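Local coordinates for protein 3-hydroxyisobutyrate dehydrogenase (Thermus thermophilus, PDB 2CVZ) that probably catalyses the NADP-dependent oxidation of 3-hydroxyisobutyrate to methylmalonate semialdehyde, a step of valine catabolism, at residues Tyr14-His19 with Leu146-Lys151; Val199-Ser204 with Ala209-Ile214. One frame throughout, in Å; residues are numbered along the deposited sequence.

How the contacts relate
From the N terminus the chain runs through strand 4-7 into helix 13-23, which carries the first half of contact 1. Another 126 residues of strands and helices pass before the chain comes back with 146-151, so contact 1 closes a long loop, tying the first helix of the nucleotide-binding domain to the approach of the outermost strand 149-156. Helix 160-188 then leads into the helical domain, where contact 2 closes a short loop, four residues lying between its segments, and joins helix 193-200 to helix 208-212. The two are in series, neither nested nor crossed, with centres about 27 Å apart. At the subunit interface Lys151 salt-bridges Glu198 of the second subunit and packs on its Ala202.

Contact 1 (Tyr14-His19 with Leu146-Lys151)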
ATOM      1  N   TYR C  14      26.797   6.878  24.864  1.00 20.25           N
ATOM      2  CA  TYR C  14      28.090   7.502  25.124  1.00 20.55           C
ATOM      3  C   TYR C  14      27.940   9.002  25.416  1.00 20.37           C
ATOM      4  O   TYR C  14      28.292   9.465  26.503  1.00 21.13           O
ATOM      5  CB  TYR C  14      29.032   7.270  23.936  1.00 20.93           C
ATOM      6  CG  TYR C  14      30.489   7.561  24.232  1.00 21.94           C
ATOM      7  CD1 TYR C  14      31.297   6.619  24.872  1.00 22.39           C
ATOM      8  CD2 TYR C  14      31.055   8.785  23.882  1.00 22.59           C
ATOM      9  CE1 TYR C  14      32.641   6.895  25.155  1.00 22.92           C
ATOM     10  CE2 TYR C  14      32.388   9.069  24.158  1.00 22.82           C
ATOM     11  CZ  TYR C  14      33.174   8.124  24.792  1.00 23.09           C
ATOM     12  OH  TYR C  14      34.490   8.420  25.064  1.00 24.29           O
ATOM     13  N   PRO C  15      27.413   9.785  24.458  1.00 20.13           N
ATOM     14  CA  PRO C  15      27.267  11.220  24.737  1.00 20.59           C
ATOM     15  C   PRO C  15      26.282  11.520  25.871  1.00 20.37           C
ATOM     16  O   PRO C  15      26.500  12.438  26.660  1.00 18.92           O
ATOM     17  CB  PRO C  15      26.818  11.794  23.391  1.00 19.29           C
ATOM     18  CG  PRO C  15      26.100  10.641  22.746  1.00 20.88           C
ATOM     19  CD  PRO C  15      26.993   9.474  23.079  1.00 19.92           C
HETATM   20  N   MSE C  16      25.205  10.744  25.954  1.00 20.29           N
HETATM   21  CA  MSE C  16      24.216  10.946  27.009  1.00 19.03           C
HETATM   22  C   MSE C  16      24.853  10.822  28.385  1.00 19.45           C
HETATM   23  O   MSE C  16      24.642  11.668  29.260  1.00 18.78           O
HETATM   24  CB  MSE C  16      23.083   9.928  26.875  1.00 19.52           C
HETATM   25  CG  MSE C  16      22.151  10.206  25.719  1.00 18.05           C
HETATM   26 SE   MSE C  16      20.891   8.761  25.465  1.00 19.13          SE
HETATM   27  CE  MSE C  16      19.772   9.058  27.002  1.00 15.92           C
ATOM     28  N   ALA C  17      25.631   9.761  28.573  1.00 17.99           N
ATOM     29  CA  ALA C  17      26.302   9.530  29.844  1.00 18.36           C
ATOM     30  C   ALA C  17      27.342  10.619  30.071  1.00 18.24           C
ATOM     31  O   ALA C  17      27.728  10.892  31.205  1.00 18.87           O
ATOM     32  CB  ALA C  17      26.965   8.158  29.847  1.00 18.20           C
ATOM     33  N   GLY C  18      27.799  11.232  28.983  1.00 18.90           N
ATOM     34  CA  GLY C  18      28.779  12.297  29.099  1.00 20.23           C
ATOM     35  C   GLY C  18      28.177  13.491  29.818  1.00 21.36           C
ATOM     36  O   GLY C  18      28.820  14.108  30.673  1.00 21.08           O
ATOM     37  N   HIS C  19      26.939  13.828  29.472  1.00 19.54           N
ATOM     38  CA  HIS C  19      26.268  14.949  30.118  1.00 20.49           C
ATOM     39  C   HIS C  19      26.081  14.665  31.603  1.00 20.60           C
ATOM     40  O   HIS C  19      26.267  15.551  32.440  1.00 21.67           O
ATOM     41  CB  HIS C  19      24.925  15.221  29.441  1.00 20.97           C
ATOM     42  CG  HIS C  19      25.063  15.893  28.112  1.00 22.16           C
ATOM     43  ND1 HIS C  19      25.443  17.212  27.987  1.00 22.91           N
ATOM     44  CD2 HIS C  19      24.945  15.413  26.852  1.00 20.39           C
ATOM     45  CE1 HIS C  19      25.555  17.516  26.705  1.00 24.16           C
ATOM     46  NE2 HIS C  19      25.259  16.440  25.996  1.00 22.46           N
ATOM     47  N   LEU C 146      17.985  14.383  34.326  1.00 22.82           N
ATOM     48  CA  LEU C 146      18.028  14.251  32.873  1.00 22.25           C
ATOM     49  C   LEU C 146      18.888  15.347  32.253  1.00 22.51           C
ATOM     50  O   LEU C 146      18.402  16.187  31.496  1.00 23.25           O
ATOM     51  CB  LEU C 146      16.604  14.301  32.311  1.00 21.41           C
ATOM     52  CG  LEU C 146      15.631  13.353  33.021  1.00 22.14           C
ATOM     53  CD1 LEU C 146      14.242  13.472  32.400  1.00 21.22           C
ATOM     54  CD2 LEU C 146      16.146  11.920  32.923  1.00 23.38           C
ATOM     55  N   ALA C 147      20.179  15.313  32.571  1.00 21.71           N
ATOM     56  CA  ALA C 147      21.138  16.307  32.097  1.00 21.39           C
ATOM     57  C   ALA C 147      21.346  16.359  30.586  1.00 21.38           C
ATOM     58  O   ALA C 147      21.889  17.335  30.068  1.00 21.44           O
ATOM     59  CB  ALA C 147      22.487  16.091  32.794  1.00 21.26           C
ATOM     60  N   TYR C 148      20.921  15.316  29.883  1.00 18.90           N
ATOM     61  CA  TYR C 148      21.077  15.256  28.431  1.00 19.89           C
ATOM     62  C   TYR C 148      19.833  15.712  27.676  1.00 19.77           C
ATOM     63  O   TYR C 148      19.808  15.686  26.443  1.00 18.80           O
ATOM     64  CB  TYR C 148      21.416  13.823  28.012  1.00 19.75           C
ATOM     65  CG  TYR C 148      20.490  12.783  28.617  1.00 19.72           C
ATOM     66  CD1 TYR C 148      19.147  12.707  28.245  1.00 20.14           C
ATOM     67  CD2 TYR C 148      20.956  11.891  29.584  1.00 20.93           C
ATOM     68  CE1 TYR C 148      18.287  11.767  28.826  1.00 20.21           C
ATOM     69  CE2 TYR C 148      20.108  10.949  30.170  1.00 21.24           C
ATOM     70  CZ  TYR C 148      18.775  10.892  29.787  1.00 21.82           C
ATOM     71  OH  TYR C 148      17.936   9.964  30.368  1.00 21.98           O
ATOM     72  N   ALA C 149      18.816  16.147  28.412  1.00 20.23           N
ATOM     73  CA  ALA C 149      17.555  16.554  27.798  1.00 21.89           C
ATOM     74  C   ALA C 149      17.151  18.014  27.953  1.00 23.82           C
ATOM     75  O   ALA C 149      17.649  18.735  28.819  1.00 22.86           O
ATOM     76  CB  ALA C 149      16.429  15.670  28.331  1.00 19.51           C
ATOM     77  N   LYS C 150      16.235  18.430  27.084  1.00 24.49           N
ATOM     78  CA  LYS C 150      15.689  19.777  27.106  1.00 26.34           C
ATOM     79  C   LYS C 150      14.195  19.610  27.370  1.00 26.38           C
ATOM     80  O   LYS C 150      13.727  19.823  28.488  1.00 27.20           O
ATOM     81  CB  LYS C 150      15.925  20.479  25.765  1.00 27.37           C
ATOM     82  CG  LYS C 150      15.458  21.930  25.737  1.00 31.96           C
ATOM     83  CD  LYS C 150      15.899  22.629  24.461  1.00 35.23           C
ATOM     84  CE  LYS C 150      15.463  24.089  24.446  1.00 38.27           C
ATOM     85  NZ  LYS C 150      15.955  24.798  23.229  1.00 40.28           N
ATOM     86  N   LYS C 151      13.455  19.205  26.340  1.00 25.69           N
ATOM     87  CA  LYS C 151      12.017  18.985  26.457  1.00 24.54           C
ATOM     88  C   LYS C 151      11.732  17.632  27.105  1.00 23.77           C
ATOM     89  O   LYS C 151      12.122  16.590  26.583  1.00 22.80           O
ATOM     90  CB  LYS C 151      11.364  19.040  25.072  1.00 26.23           C
ATOM     91  CG  LYS C 151       9.938  18.502  25.029  1.00 28.28           C
ATOM     92  CD  LYS C 151       8.946  19.420  25.725  1.00 30.90           C
ATOM     93  CE  LYS C 151       8.681  20.675  24.906  1.00 31.36           C
ATOM     94  NZ  LYS C 151       7.675  21.560  25.561  1.00 31.07           N
TER
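His19 NE2 makes two weak hydrogen bonds, to Ala123 O and Glu124 O, consistent with a proton on this nitrogen. The near end of the same side chain rests on the turn 146-149. His19 CB lies 3.8 Å from Ala147 O and 4.0 Å from Tyr148 CB, while Ala147 CB answers from its side by packing against His19 O at 3.8 Å. The histidine ring itself slants across Tyr148 CB.

That turn is a type I beta turn, closed by Ala149 N bonding to Leu146 O at 3.1 Å, and its two central residues, Ala147 and Tyr148, are the ones pressed against helix 13-23. One helical turn back from His19, Met16 (modelled as selenomethionine) reaches one face of the Tyr148 ring. Its chain bends at the last torsion (chi3 72°) and delivers the methyl CE onto that face, 3.5 Å from the centroid of the Tyr148 ring and 14° off its normal. SE stands farther out on nearly the same line, 5.0 Å from that centroid, so the Met-aromatic contact is led by the methyl in a CH-pi arrangement with the heavy atom behind it. Tyr148 CG, set between its own N and carbonyl carbon (chi1 49°), turns the ring so that this face meets Met16 CE, and CD2 comes 3.7 Å from Met16 O.

Leu128 of the neighbouring strand touches both Met16 and Tyr148. The helix follows a glycine-rich Rossmann-type turn, and the Met16 side chain is about 7 Å from the bound NADPH. Between the segments the chemistry is apolar and dispersive: a methyl borne on polarisable selenium meets a ring face, while the histidine's far nitrogen makes the weak polar bonds.

Contact 2 (Val199-Ser204 with Ala209-Ile214); sequences VINASS and ATENLI
Thr210 O lies close to the plane of the Asn201 amide and Thr210 OG1 near it, while Glu211 CG stands over one face at the oxygen end, 3.1 Å from Asn201 OD1. This is the corner of a helix-loop-helix connection in the helical domain, where a type I beta turn, Ile200 to Ser203, takes the chain out of helix 193-200 and helix 208-212 comes back beside it.

Asn201 ND2 donates to Thr210 O at 2.9 Å with an N-H...O angle of 154°. Seen from the carbonyl, the nitrogen stands well above its plane, 58° out of it. At the other end Asn201 OD1 is 2.7 Å from Thr210 OG1, a hydrogen bond that stays tentative because the hydroxyl proton has a second acceptor within range; OG1 also takes the N-H of Ser207. Thr210 holds OG1 between its own N and carbonyl carbon (chi1 63°), which points the hydroxyl at the asparagine. A leucine in place of Asn201 would probably leave Thr210 O without its amide donor and bring an apolar branch against the Thr210 hydroxyl.

Ser203 N bonding to Ile200 O closes the turn. Just before it, Val199 O receives Ala202 N at 2.9 Å and, on the opposite face of its carbonyl plane, Ser203 OG at 2.8 Å. Ser203 OG is also bonded to Ser117 OG of the second subunit, and Ser204 OG to Asn168 of that subunit, so the loop is part of the subunit interface. Beside the amide, one water bridges the two segments, giving hydrogens to Asn201 O at 2.7 Å and Glu211 OE2 at 2.8 Å.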
ATOM      1  N   VAL C 199      12.231  24.851  -1.598  1.00 20.53           N
ATOM      2  CA  VAL C 199      10.820  25.212  -1.709  1.00 19.07           C
ATOM      3  C   VAL C 199       9.978  24.430  -0.702  1.00 19.38           C
ATOM      4  O   VAL C 199       9.190  25.009   0.047  1.00 18.50           O
ATOM      5  CB  VAL C 199      10.283  24.948  -3.139  1.00 20.61           C
ATOM      6  CG1 VAL C 199       8.776  25.209  -3.193  1.00 20.12           C
ATOM      7  CG2 VAL C 199      11.007  25.841  -4.138  1.00 21.75           C
ATOM      8  N   ILE C 200      10.150  23.112  -0.682  1.00 18.11           N
ATOM      9  CA  ILE C 200       9.399  22.266   0.238  1.00 17.33           C
ATOM     10  C   ILE C 200       9.601  22.683   1.690  1.00 17.38           C
ATOM     11  O   ILE C 200       8.648  22.724   2.462  1.00 16.21           O
ATOM     12  CB  ILE C 200       9.798  20.784   0.078  1.00 17.25           C
ATOM     13  CG1 ILE C 200       9.376  20.288  -1.304  1.00 19.24           C
ATOM     14  CG2 ILE C 200       9.144  19.932   1.169  1.00 18.71           C
ATOM     15  CD1 ILE C 200       9.960  18.930  -1.673  1.00 21.71           C
ATOM     16  N   ASN C 201      10.839  22.997   2.061  1.00 17.32           N
ATOM     17  CA  ASN C 201      11.122  23.395   3.430  1.00 18.35           C
ATOM     18  C   ASN C 201      10.572  24.776   3.782  1.00 19.60           C
ATOM     19  O   ASN C 201      10.629  25.202   4.933  1.00 20.60           O
ATOM     20  CB  ASN C 201      12.624  23.306   3.705  1.00 19.91           C
ATOM     21  CG  ASN C 201      13.096  21.867   3.826  1.00 21.94           C
ATOM     22  OD1 ASN C 201      12.407  21.037   4.417  1.00 21.83           O
ATOM     23  ND2 ASN C 201      14.268  21.567   3.280  1.00 22.78           N
ATOM     24  N   ALA C 202      10.023  25.463   2.790  1.00 20.07           N
ATOM     25  CA  ALA C 202       9.421  26.773   3.006  1.00 20.33           C
ATOM     26  C   ALA C 202       7.914  26.635   2.786  1.00 20.98           C
ATOM     27  O   ALA C 202       7.169  27.616   2.846  1.00 20.93           O
ATOM     28  CB  ALA C 202      10.004  27.792   2.027  1.00 21.53           C
ATOM     29  N   SER C 203       7.470  25.403   2.547  1.00 19.64           N
ATOM     30  CA  SER C 203       6.061  25.139   2.284  1.00 19.79           C
ATOM     31  C   SER C 203       5.415  24.114   3.217  1.00 19.57           C
ATOM     32  O   SER C 203       6.041  23.631   4.157  1.00 19.99           O
ATOM     33  CB  SER C 203       5.896  24.699   0.830  1.00 20.92           C
ATOM     34  OG  SER C 203       6.482  25.657  -0.037  1.00 21.24           O
ATOM     35  N   SER C 204       4.159  23.778   2.930  1.00 19.76           N
ATOM     36  CA  SER C 204       3.385  22.852   3.755  1.00 19.98           C
ATOM     37  C   SER C 204       3.881  21.410   3.830  1.00 18.96           C
ATOM     38  O   SER C 204       3.550  20.691   4.772  1.00 18.99           O
ATOM     39  CB  SER C 204       1.928  22.852   3.292  1.00 20.54           C
ATOM     40  OG  SER C 204       1.817  22.353   1.971  1.00 21.29           O
ATOM     41  N   ALA C 209      12.372  15.477   8.379  1.00 19.26           N
ATOM     42  CA  ALA C 209      13.092  14.667   7.400  1.00 19.18           C
ATOM     43  C   ALA C 209      13.620  15.499   6.232  1.00 18.12           C
ATOM     44  O   ALA C 209      14.774  15.347   5.829  1.00 18.23           O
ATOM     45  CB  ALA C 209      12.189  13.548   6.873  1.00 18.61           C
ATOM     46  N   THR C 210      12.781  16.372   5.682  1.00 16.86           N
ATOM     47  CA  THR C 210      13.205  17.201   4.560  1.00 17.82           C
ATOM     48  C   THR C 210      14.079  18.368   5.012  1.00 18.81           C
ATOM     49  O   THR C 210      14.908  18.862   4.251  1.00 18.25           O
ATOM     50  CB  THR C 210      11.999  17.784   3.779  1.00 19.31           C
ATOM     51  OG1 THR C 210      11.237  18.650   4.633  1.00 18.53           O
ATOM     52  CG2 THR C 210      11.107  16.665   3.263  1.00 18.06           C
ATOM     53  N   GLU C 211      13.898  18.796   6.254  1.00 18.44           N
ATOM     54  CA  GLU C 211      14.654  19.928   6.777  1.00 21.62           C
ATOM     55  C   GLU C 211      16.042  19.592   7.309  1.00 21.19           C
ATOM     56  O   GLU C 211      17.009  20.291   7.004  1.00 20.47           O
ATOM     57  CB  GLU C 211      13.881  20.612   7.910  1.00 23.23           C
ATOM     58  CG  GLU C 211      12.488  21.099   7.564  1.00 30.36           C
ATOM     59  CD  GLU C 211      11.750  21.648   8.777  1.00 34.94           C
ATOM     60  OE1 GLU C 211      11.577  20.896   9.764  1.00 36.47           O
ATOM     61  OE2 GLU C 211      11.343  22.829   8.746  1.00 37.76           O
ATOM     62  N   ASN C 212      16.141  18.521   8.090  1.00 22.03           N
ATOM     63  CA  ASN C 212      17.405  18.173   8.730  1.00 22.02           C
ATOM     64  C   ASN C 212      18.081  16.843   8.426  1.00 22.48           C
ATOM     65  O   ASN C 212      19.121  16.544   9.019  1.00 22.89           O
ATOM     66  CB  ASN C 212      17.224  18.288  10.243  1.00 23.61           C
ATOM     67  CG  ASN C 212      16.546  19.586  10.646  1.00 25.61           C
ATOM     68  OD1 ASN C 212      17.016  20.670  10.309  1.00 26.31           O
ATOM     69  ND2 ASN C 212      15.434  19.478  11.364  1.00 26.19           N
ATOM     70  N   LEU C 213      17.513  16.043   7.530  1.00 20.25           N
ATOM     71  CA  LEU C 213      18.126  14.756   7.215  1.00 20.59           C
ATOM     72  C   LEU C 213      18.535  14.599   5.759  1.00 19.26           C
ATOM     73  O   LEU C 213      19.692  14.315   5.459  1.00 19.92           O
ATOM     74  CB  LEU C 213      17.186  13.608   7.599  1.00 20.87           C
ATOM     75  CG  LEU C 213      16.890  13.400   9.086  1.00 20.91           C
ATOM     76  CD1 LEU C 213      15.935  12.224   9.260  1.00 21.51           C
ATOM     77  CD2 LEU C 213      18.185  13.134   9.835  1.00 20.78           C
ATOM     78  N   ILE C 214      17.581  14.789   4.852  1.00 18.44           N
ATOM     79  CA  ILE C 214      17.846  14.626   3.431  1.00 17.85           C
ATOM     80  C   ILE C 214      18.869  15.600   2.843  1.00 18.93           C
ATOM     81  O   ILE C 214      19.788  15.188   2.138  1.00 18.08           O
ATOM     82  CB  ILE C 214      16.527  14.694   2.628  1.00 18.49           C
ATOM     83  CG1 ILE C 214      15.587  13.577   3.102  1.00 18.46           C
ATOM     84  CG2 ILE C 214      16.808  14.544   1.141  1.00 19.48           C
ATOM     85  CD1 ILE C 214      14.219  13.575   2.437  1.00 19.39           C
TER
HETATM   86  O   HOH W   1      12.215  24.967   7.135  1.00 38.69           O